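Local coordinates for protein soluble secreted antigen MPT53 (Mycobacterium tuberculosis, PDB 1LU4) that probably catalyses the oxidation of reduced, unfolded secreted proteins to form their disulfide bonds, as a thioredoxin-fold disulfide oxidoreductase, at residues 1-9 with 105-113; 25-35 with 55-65. All blocks are in the same frame, centred on the assembly; numbering follows the deposited sequence.

Contact 1: residues 1-9 with 105-113; sequences ADERLQFTA and FYRADGTST
Tyr-106 meets Ala-1 and Leu-5 where the N-terminal segment of this thioredoxin-like domain lies against the hairpin of strands 102-106 and 112-115 at one side of the central sheet. The amino group of the first residue donates a hydrogen bond to the phenol, Ala-1 N to Tyr-106 OH, at 2.6 Å, reaching it at the ring edge, in the ring plane. Tyr-95 OH also hydrogen-bonds to this hydroxyl, and the two partners together fix the end of the ring. Leu-5 points head-on at the tyrosine side chain, and its CD1 lies over one face of the ring. With CG placed beside its own backbone N (chi1 -71°) and chi2 extended, CD1 stands 4.2 Å from the Tyr-106 centroid, 17° off the normal, as a CH-pi contact, while the other branch, CD2, reaches CE2 of Tyr-106 at 3.7 Å. Ala-1 CB adds an apolar touch on Tyr-106 CE1 at 3.9 Å. Residues 3-5 form a short 3-10 turn; Arg-4 N bonds back to Ala-1 O, and Leu-5 N to Asp-2 O, within this turn. The Arg-4 chain bends at chi3 (-61°) and swings its guanidinium toward the hairpin, where NH2 lies 3.6 Å from Ser-112 OG, at the edge of the group. Farther along, Asp-2 OD1 approaches the hairpin turn at Gly-110 CA (3.8 Å). This is a type I turn from Arg-107 to Gly-110, whose last residue has a positive phi that suits glycine. The Asp-2 backbone N is buried here without a polar partner. Just after the turn, Asp-109 OD1 accepts two bonds from Thr-111: one from the backbone N at 2.9 Å in an Asx turn, and one, through its syn lone pair, from OG1 at 2.8 Å.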
loop_
_atom_site.group_PDB
_atom_site.type_symbol
_atom_site.label_atom_id
_atom_site.label_comp_id
_atom_site.label_asym_id
_atom_site.label_seq_id
_atom_site.Cartn_x
_atom_site.Cartn_y
_atom_site.Cartn_z
ATOM N N ALA A 1 -12.671 0.156 4.731
ATOM C CA ALA A 1 -12.970 0.451 6.125
ATOM C C ALA A 1 -13.709 -0.847 6.487
ATOM O O ALA A 1 -14.308 -1.407 5.547
ATOM C CB ALA A 1 -13.548 1.830 6.324
ATOM N N ASP A 2 -13.462 -1.127 7.742
ATOM C CA ASP A 2 -14.016 -2.286 8.422
ATOM C C ASP A 2 -14.143 -3.446 7.451
ATOM O O ASP A 2 -13.116 -4.088 7.135
ATOM C CB ASP A 2 -15.311 -1.816 9.108
ATOM C CG ASP A 2 -15.082 -1.717 10.604
ATOM O OD1 ASP A 2 -14.952 -0.644 11.228
ATOM O OD2 ASP A 2 -15.025 -2.823 11.194
ATOM N N GLU A 3 -15.303 -3.822 6.915
ATOM C CA GLU A 3 -15.429 -5.073 6.186
ATOM C C GLU A 3 -14.708 -5.111 4.846
ATOM O O GLU A 3 -14.448 -6.184 4.271
ATOM C CB GLU A 3 -16.943 -5.358 5.998
ATOM C CG GLU A 3 -17.166 -6.853 5.805
ATOM C CD GLU A 3 -18.498 -7.343 6.330
ATOM O OE1 GLU A 3 -19.367 -6.495 6.625
ATOM O OE2 GLU A 3 -18.657 -8.577 6.439
ATOM N N ARG A 4 -14.314 -3.989 4.236
ATOM C CA ARG A 4 -13.523 -4.218 3.050
ATOM C C ARG A 4 -12.160 -4.873 3.275
ATOM O O ARG A 4 -11.624 -5.488 2.345
ATOM C CB ARG A 4 -13.197 -2.884 2.386
ATOM C CG ARG A 4 -14.400 -2.151 1.858
ATOM C CD ARG A 4 -14.032 -0.824 1.213
ATOM N NE ARG A 4 -13.388 0.076 2.162
ATOM C CZ ARG A 4 -12.822 1.254 1.930
ATOM N NH1 ARG A 4 -12.882 1.701 0.659
ATOM N NH2 ARG A 4 -12.230 2.015 2.838
ATOM N N LEU A 5 -11.641 -4.717 4.485
ATOM C CA LEU A 5 -10.373 -5.365 4.809
ATOM C C LEU A 5 -10.527 -6.895 4.825
ATOM O O LEU A 5 -9.526 -7.575 4.949
ATOM C CB LEU A 5 -9.879 -4.904 6.175
ATOM C CG LEU A 5 -9.376 -3.460 6.213
ATOM C CD1 LEU A 5 -9.192 -3.013 7.655
ATOM C CD2 LEU A 5 -8.048 -3.331 5.441
ATOM N N GLN A 6 -11.733 -7.464 4.714
ATOM C CA GLN A 6 -11.954 -8.899 4.777
ATOM C C GLN A 6 -11.649 -9.513 3.424
ATOM O O GLN A 6 -12.549 -9.921 2.700
ATOM C CB GLN A 6 -13.383 -9.172 5.228
ATOM C CG GLN A 6 -13.885 -8.192 6.272
ATOM C CD GLN A 6 -14.491 -8.994 7.412
ATOM O OE1 GLN A 6 -15.363 -8.470 8.076
ATOM N NE2 GLN A 6 -13.971 -10.211 7.527
ATOM N N PHE A 7 -10.363 -9.513 3.076
ATOM C CA PHE A 7 -9.927 -10.153 1.839
ATOM C C PHE A 7 -8.765 -11.081 2.167
ATOM O O PHE A 7 -8.106 -10.860 3.185
ATOM C CB PHE A 7 -9.506 -9.160 0.768
ATOM C CG PHE A 7 -8.362 -8.228 1.166
ATOM C CD1 PHE A 7 -7.026 -8.553 1.039
ATOM C CD2 PHE A 7 -8.650 -6.957 1.651
ATOM C CE1 PHE A 7 -6.030 -7.696 1.403
ATOM C CE2 PHE A 7 -7.620 -6.086 2.025
ATOM C CZ PHE A 7 -6.281 -6.431 1.882
ATOM N N THR A 8 -8.511 -11.989 1.250
ATOM C CA THR A 8 -7.254 -12.753 1.343
ATOM C C THR A 8 -6.481 -12.513 0.066
ATOM O O THR A 8 -7.004 -12.127 -0.984
ATOM C CB THR A 8 -7.460 -14.244 1.641
ATOM O OG1 THR A 8 -8.218 -14.871 0.591
ATOM C CG2 THR A 8 -8.243 -14.394 2.943
ATOM N N ALA A 9 -5.180 -12.720 0.227
ATOM C CA ALA A 9 -4.278 -12.390 -0.844
ATOM C C ALA A 9 -3.032 -13.251 -0.836
ATOM O O ALA A 9 -2.869 -14.045 0.094
ATOM C CB ALA A 9 -3.901 -10.916 -0.637
ATOM N N PHE A 105 -5.466 5.456 4.431
ATOM C CA PHE A 105 -4.901 5.652 5.759
ATOM C C PHE A 105 -5.939 5.224 6.782
ATOM O O PHE A 105 -6.972 5.932 6.931
ATOM C CB PHE A 105 -4.542 7.127 5.920
ATOM C CG PHE A 105 -3.389 7.572 5.064
ATOM C CD1 PHE A 105 -2.083 7.328 5.429
ATOM C CD2 PHE A 105 -3.663 8.222 3.851
ATOM C CE1 PHE A 105 -1.044 7.706 4.638
ATOM C CE2 PHE A 105 -2.617 8.626 3.033
ATOM C CZ PHE A 105 -1.318 8.360 3.437
ATOM N N TYR A 106 -5.738 4.111 7.470
ATOM C CA TYR A 106 -6.700 3.587 8.443
ATOM C C TYR A 106 -6.264 3.866 9.869
ATOM O O TYR A 106 -5.134 3.626 10.274
ATOM C CB TYR A 106 -6.718 2.096 8.356
ATOM C CG TYR A 106 -7.613 1.474 7.283
ATOM C CD1 TYR A 106 -8.975 1.463 7.471
ATOM C CD2 TYR A 106 -7.084 0.949 6.142
ATOM C CE1 TYR A 106 -9.789 0.912 6.526
ATOM C CE2 TYR A 106 -7.915 0.362 5.176
ATOM C CZ TYR A 106 -9.262 0.360 5.379
ATOM O OH TYR A 106 -10.079 -0.210 4.425
ATOM N N ARG A 107 -7.223 4.394 10.623
ATOM C CA ARG A 107 -7.111 4.426 12.065
ATOM C C ARG A 107 -7.532 3.070 12.639
ATOM O O ARG A 107 -8.221 2.287 11.987
ATOM C CB ARG A 107 -8.006 5.509 12.683
ATOM C CG ARG A 107 -7.554 6.920 12.254
ATOM C CD ARG A 107 -8.443 7.909 13.029
ATOM N NE ARG A 107 -8.183 7.890 14.460
ATOM C CZ ARG A 107 -7.275 8.658 15.057
ATOM N NH1 ARG A 107 -6.547 9.503 14.326
ATOM N NH2 ARG A 107 -7.117 8.566 16.366
ATOM N N ALA A 108 -7.124 2.816 13.907
ATOM C CA ALA A 108 -7.493 1.566 14.574
ATOM C C ALA A 108 -8.997 1.426 14.703
ATOM O O ALA A 108 -9.511 0.320 14.743
ATOM C CB ALA A 108 -6.835 1.535 15.972
ATOM N N ASP A 109 -9.723 2.555 14.731
ATOM C CA ASP A 109 -11.188 2.458 14.864
ATOM C C ASP A 109 -11.902 2.158 13.554
ATOM O O ASP A 109 -13.116 2.073 13.556
ATOM C CB ASP A 109 -11.736 3.744 15.453
ATOM C CG ASP A 109 -11.663 4.930 14.517
ATOM O OD1 ASP A 109 -11.229 4.858 13.372
ATOM O OD2 ASP A 109 -12.121 5.998 14.986
ATOM N N GLY A 110 -11.149 1.963 12.484
ATOM C CA GLY A 110 -11.791 1.526 11.263
ATOM C C GLY A 110 -12.074 2.623 10.271
ATOM O O GLY A 110 -12.352 2.290 9.116
ATOM N N THR A 111 -12.021 3.860 10.734
ATOM C CA THR A 111 -12.207 4.965 9.792
ATOM C C THR A 111 -10.947 5.152 8.949
ATOM O O THR A 111 -9.857 4.714 9.347
ATOM C CB THR A 111 -12.598 6.263 10.514
ATOM O OG1 THR A 111 -11.476 6.674 11.306
ATOM C CG2 THR A 111 -13.813 6.124 11.443
ATOM N N SER A 112 -11.133 5.740 7.784
ATOM C CA SER A 112 -10.034 5.905 6.834
ATOM C C SER A 112 -10.188 7.200 6.033
ATOM O O SER A 112 -11.235 7.818 5.949
ATOM C CB SER A 112 -9.940 4.679 5.935
ATOM O OG SER A 112 -11.054 4.479 5.124
ATOM N N THR A 113 -9.087 7.572 5.431
ATOM C CA THR A 113 -8.979 8.640 4.471
ATOM C C THR A 113 -8.167 8.155 3.303
ATOM O O THR A 113 -7.216 7.413 3.470
ATOM C CB THR A 113 -8.322 9.874 5.065
ATOM O OG1 THR A 113 -7.098 9.486 5.656
ATOM C CG2 THR A 113 -9.149 10.353 6.231
#

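Contact 2: residues 25-35 with 55-65; sequences KPAVLWFWTPW and AVTFVGIATRA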
loop_
_atom_site.group_PDB
_atom_site.type_symbol
_atom_site.label_atom_id
_atom_site.label_comp_id
_atom_site.label_asym_id
_atom_site.label_seq_id
_atom_site.Cartn_x
_atom_site.Cartn_y
_atom_site.Cartn_z
ATOM N N LYS A 25 -6.152 -1.881 13.938
ATOM C CA LYS A 25 -4.845 -1.265 14.202
ATOM C C LYS A 25 -4.624 -0.227 13.095
ATOM O O LYS A 25 -5.240 -0.211 12.020
ATOM C CB LYS A 25 -3.774 -2.340 14.337
ATOM C CG LYS A 25 -3.647 -3.131 13.078
ATOM C CD LYS A 25 -2.446 -4.052 13.018
ATOM C CE LYS A 25 -2.754 -5.475 13.398
ATOM N NZ LYS A 25 -1.826 -6.398 12.700
ATOM N N PRO A 26 -3.767 0.749 13.355
ATOM C CA PRO A 26 -3.444 1.754 12.340
ATOM C C PRO A 26 -2.712 1.059 11.167
ATOM O O PRO A 26 -1.856 0.199 11.361
ATOM C CB PRO A 26 -2.489 2.707 13.052
ATOM C CG PRO A 26 -2.064 2.051 14.322
ATOM C CD PRO A 26 -2.995 0.932 14.618
ATOM N N ALA A 27 -3.116 1.440 9.958
ATOM C CA ALA A 27 -2.565 0.762 8.799
ATOM C C ALA A 27 -2.570 1.705 7.601
ATOM O O ALA A 27 -3.371 2.673 7.564
ATOM C CB ALA A 27 -3.395 -0.498 8.506
ATOM N N VAL A 28 -1.751 1.384 6.633
ATOM C CA VAL A 28 -1.718 2.141 5.376
ATOM C C VAL A 28 -1.738 1.098 4.260
ATOM O O VAL A 28 -0.877 0.224 4.201
ATOM C CB VAL A 28 -0.466 3.026 5.279
ATOM C CG1 VAL A 28 -0.394 3.712 3.894
ATOM C CG2 VAL A 28 -0.376 4.079 6.380
ATOM N N LEU A 29 -2.718 1.263 3.331
ATOM C CA LEU A 29 -2.675 0.532 2.077
ATOM C C LEU A 29 -2.108 1.446 1.001
ATOM O O LEU A 29 -2.517 2.622 0.908
ATOM C CB LEU A 29 -4.067 0.076 1.626
ATOM C CG LEU A 29 -4.885 -0.729 2.629
ATOM C CD1 LEU A 29 -6.218 -1.127 2.014
ATOM C CD2 LEU A 29 -4.112 -1.940 3.182
ATOM N N TRP A 30 -1.201 0.927 0.185
ATOM C CA TRP A 30 -0.616 1.696 -0.889
ATOM C C TRP A 30 -0.738 0.882 -2.161
ATOM O O TRP A 30 -0.137 -0.186 -2.297
ATOM C CB TRP A 30 0.847 2.015 -0.592
ATOM C CG TRP A 30 1.543 2.871 -1.608
ATOM C CD1 TRP A 30 1.161 4.097 -2.081
ATOM C CD2 TRP A 30 2.801 2.605 -2.257
ATOM N NE1 TRP A 30 2.061 4.597 -2.982
ATOM C CE2 TRP A 30 3.073 3.698 -3.100
ATOM C CE3 TRP A 30 3.698 1.526 -2.179
ATOM C CZ2 TRP A 30 4.237 3.740 -3.882
ATOM C CZ3 TRP A 30 4.868 1.578 -2.971
ATOM C CH2 TRP A 30 5.091 2.682 -3.791
ATOM N N PHE A 31 -1.548 1.402 -3.095
ATOM C CA PHE A 31 -1.792 0.726 -4.392
ATOM C C PHE A 31 -0.833 1.253 -5.399
ATOM O O PHE A 31 -0.799 2.471 -5.693
ATOM C CB PHE A 31 -3.248 1.032 -4.835
ATOM C CG PHE A 31 -4.281 0.421 -3.917
ATOM C CD1 PHE A 31 -4.695 1.054 -2.737
ATOM C CD2 PHE A 31 -4.854 -0.822 -4.231
ATOM C CE1 PHE A 31 -5.643 0.467 -1.928
ATOM C CE2 PHE A 31 -5.796 -1.410 -3.393
ATOM C CZ PHE A 31 -6.195 -0.785 -2.218
ATOM N N TRP A 32 -0.015 0.368 -5.953
ATOM C CA TRP A 32 1.089 0.793 -6.856
ATOM C C TRP A 32 1.209 -0.154 -8.030
ATOM O O TRP A 32 0.699 -1.277 -8.069
ATOM C CB TRP A 32 2.371 0.789 -6.042
ATOM C CG TRP A 32 2.887 -0.450 -5.407
ATOM C CD1 TRP A 32 2.585 -0.886 -4.154
ATOM C CD2 TRP A 32 3.805 -1.411 -5.951
ATOM N NE1 TRP A 32 3.241 -2.056 -3.851
ATOM C CE2 TRP A 32 4.007 -2.390 -4.944
ATOM C CE3 TRP A 32 4.474 -1.531 -7.168
ATOM C CZ2 TRP A 32 4.864 -3.486 -5.116
ATOM C CZ3 TRP A 32 5.318 -2.615 -7.338
ATOM C CH2 TRP A 32 5.501 -3.594 -6.330
ATOM N N THR A 33 1.941 0.364 -9.060
ATOM C CA THR A 33 2.419 -0.489 -10.125
ATOM C C THR A 33 3.884 -0.144 -10.360
ATOM O O THR A 33 4.275 1.001 -10.149
ATOM C CB THR A 33 1.612 -0.274 -11.441
ATOM O OG1 THR A 33 1.883 1.051 -12.011
ATOM C CG2 THR A 33 0.138 -0.454 -11.342
ATOM N N PRO A 34 4.743 -1.106 -10.775
ATOM C CA PRO A 34 6.178 -0.831 -10.734
ATOM C C PRO A 34 6.668 0.104 -11.814
ATOM O O PRO A 34 7.790 0.630 -11.708
ATOM C CB PRO A 34 6.790 -2.237 -10.856
ATOM C CG PRO A 34 5.722 -3.079 -11.536
ATOM C CD PRO A 34 4.424 -2.501 -10.964
ATOM N N TRP A 35 5.856 0.310 -12.867
ATOM C CA TRP A 35 6.295 1.091 -13.996
ATOM C C TRP A 35 5.727 2.478 -13.957
ATOM O O TRP A 35 6.017 3.306 -14.860
ATOM C CB TRP A 35 5.836 0.356 -15.272
ATOM C CG TRP A 35 4.466 -0.289 -15.217
ATOM C CD1 TRP A 35 4.245 -1.638 -15.029
ATOM C CD2 TRP A 35 3.176 0.300 -15.327
ATOM N NE1 TRP A 35 2.868 -1.910 -15.034
ATOM C CE2 TRP A 35 2.229 -0.709 -15.236
ATOM C CE3 TRP A 35 2.778 1.637 -15.555
ATOM C CZ2 TRP A 35 0.845 -0.483 -15.313
ATOM C CZ3 TRP A 35 1.429 1.886 -15.656
ATOM C CH2 TRP A 35 0.509 0.804 -15.547
ATOM N N ALA A 55 4.750 0.750 14.444
ATOM C CA ALA A 55 3.463 0.329 14.985
ATOM C C ALA A 55 2.320 0.611 14.002
ATOM O O ALA A 55 1.159 0.288 14.357
ATOM C CB ALA A 55 3.312 0.979 16.331
ATOM N N VAL A 56 2.562 1.201 12.841
ATOM C CA VAL A 56 1.583 1.333 11.747
ATOM C C VAL A 56 1.945 0.226 10.750
ATOM O O VAL A 56 3.122 0.029 10.389
ATOM C CB VAL A 56 1.684 2.710 11.082
ATOM C CG1 VAL A 56 0.764 2.867 9.897
ATOM C CG2 VAL A 56 1.351 3.798 12.131
ATOM N N THR A 57 0.940 -0.544 10.329
ATOM C CA THR A 57 1.193 -1.656 9.423
ATOM C C THR A 57 0.933 -1.230 7.963
ATOM O O THR A 57 -0.159 -0.811 7.637
ATOM C CB THR A 57 0.275 -2.831 9.790
ATOM O OG1 THR A 57 0.523 -3.164 11.182
ATOM C CG2 THR A 57 0.604 -4.057 8.961
ATOM N N PHE A 58 1.982 -1.291 7.182
ATOM C CA PHE A 58 1.907 -0.882 5.778
ATOM C C PHE A 58 1.739 -2.122 4.915
ATOM O O PHE A 58 2.439 -3.120 5.089
ATOM C CB PHE A 58 3.220 -0.182 5.341
ATOM C CG PHE A 58 3.358 1.231 5.888
ATOM C CD1 PHE A 58 3.589 1.432 7.253
ATOM C CD2 PHE A 58 3.257 2.320 5.035
ATOM C CE1 PHE A 58 3.719 2.732 7.740
ATOM C CE2 PHE A 58 3.397 3.628 5.507
ATOM C CZ PHE A 58 3.628 3.782 6.854
ATOM N N VAL A 59 0.826 -2.026 3.930
ATOM C CA VAL A 59 0.626 -3.083 2.960
ATOM C C VAL A 59 0.556 -2.440 1.606
ATOM O O VAL A 59 -0.314 -1.637 1.313
ATOM C CB VAL A 59 -0.644 -3.880 3.252
ATOM C CG1 VAL A 59 -0.850 -4.998 2.226
ATOM C CG2 VAL A 59 -0.599 -4.443 4.675
ATOM N N GLY A 60 1.507 -2.853 0.756
ATOM C CA GLY A 60 1.457 -2.444 -0.661
ATOM C C GLY A 60 0.614 -3.449 -1.438
ATOM O O GLY A 60 0.612 -4.643 -1.121
ATOM N N ILE A 61 -0.072 -2.978 -2.470
ATOM C CA ILE A 61 -0.954 -3.827 -3.251
ATOM C C ILE A 61 -0.645 -3.486 -4.718
ATOM O O ILE A 61 -0.943 -2.377 -5.187
ATOM C CB ILE A 61 -2.443 -3.624 -2.909
ATOM C CG1 ILE A 61 -2.673 -3.809 -1.391
ATOM C CG2 ILE A 61 -3.281 -4.567 -3.739
ATOM C CD1 ILE A 61 -4.030 -3.526 -0.849
ATOM N N ALA A 62 -0.007 -4.429 -5.407
ATOM C CA ALA A 62 0.471 -4.157 -6.775
ATOM C C ALA A 62 -0.403 -4.917 -7.758
ATOM O O ALA A 62 -0.926 -6.011 -7.491
ATOM C CB ALA A 62 1.919 -4.658 -6.918
ATOM N N THR A 63 -0.537 -4.349 -8.964
ATOM C CA THR A 63 -1.254 -5.053 -10.034
ATOM C C THR A 63 -0.680 -4.552 -11.380
ATOM O O THR A 63 0.172 -3.676 -11.441
ATOM C CB THR A 63 -2.751 -4.833 -9.927
ATOM O OG1 THR A 63 -3.440 -5.787 -10.816
ATOM C CG2 THR A 63 -3.197 -3.434 -10.298
ATOM N N ARG A 64 -1.172 -5.167 -12.434
ATOM C CA ARG A 64 -0.831 -4.772 -13.836
ATOM C C ARG A 64 0.647 -4.954 -14.105
ATOM O O ARG A 64 1.230 -4.181 -14.887
ATOM C CB ARG A 64 -1.293 -3.362 -14.150
ATOM C CG ARG A 64 -2.828 -3.285 -14.213
ATOM C CD ARG A 64 -3.157 -1.989 -14.847
ATOM N NE ARG A 64 -3.074 -1.947 -16.245
ATOM C CZ ARG A 64 -3.186 -0.813 -16.947
ATOM N NH1 ARG A 64 -3.329 0.335 -16.357
ATOM N NH2 ARG A 64 -3.129 -0.806 -18.229
ATOM N N ALA A 65 1.255 -5.986 -13.541
ATOM C CA ALA A 65 2.670 -6.244 -13.847
ATOM C C ALA A 65 2.986 -7.689 -13.513
ATOM O O ALA A 65 2.282 -8.309 -12.698
ATOM C CB ALA A 65 3.605 -5.306 -13.070
HETATM O O HOH W 1 0.793 -5.467 12.675
HETATM O O HOH W 2 -0.504 -1.555 13.088
#
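Ala-27 to Trp-32 pair in register with Thr-57 to Ala-62 as the two parallel strands of a beta-alpha-beta unit, joined through helix 37-52 in the centre of the thioredoxin fold. Backbone bonds alternate between the strands, from Thr-57 N to Pro-26 O through to Trp-32 N to Ile-61 O, before a weak last one at Thr-63 N. Leu-29, Val-59, Phe-31 and Ile-61 share one face of the sheet, and Ile-61 CD1 lies 3.8 Å from Phe-31 CE2. On the other face, Val-28 CB sits over the Phe-58 ring in a CH-pi contact. Trp-32 shows how this side is filled. Its CB rests over a face of the Trp-30 indole, and chi1 (61°) puts CG between the backbone N and carbonyl carbon, turning the ring across strand 57-62. CD1 then lies 3.8 Å from Ile-61 N, and NE1 meets Gly-60 CA at 3.7 Å, edge-on, where glycine has no side chain; the NE1 hydrogen bond itself goes to Asn-83 OD1. All six atoms of the benzo ring lie within 4.0 Å of Ala-62 CB, which stands 3.6 Å from the ring centroid and 9° off its normal, while Phe-73 of helix 67-77 stacks on the indole. Beyond the strands, Thr-33 touches the CxxC motif of Cys-36 and Cys-39, present here as free thiols. Trp-35 CH2 lies over a face of the Arg-64 guanidinium, and Trp-35 NE1 donates in its ring plane to Arg-64 O at 2.8 Å.

Overall arrangement
From the N terminus, residues 1-9 lead into the small 8-10/16-18 hairpin, and the chain then enters strand 27-32. Contact 2 closes the short loop of the crossover: helix 37-52 carries the chain to strand 57-62, laid alongside the first. After helix 67-77, edge strand 82-85 and helix 90-94, the chain returns antiparallel as strand 102-106, and contact 1 closes the far longer loop from residue 1 to the last hairpin. Contact 2 thus lies wholly within contact 1 along the chain. In space they adjoin through neighbouring strands, with Tyr-106 N 2.8 Å from Ala-27 O; contact 1 sets the N-terminal segment against the end of the sheet whose inner strands form contact 2.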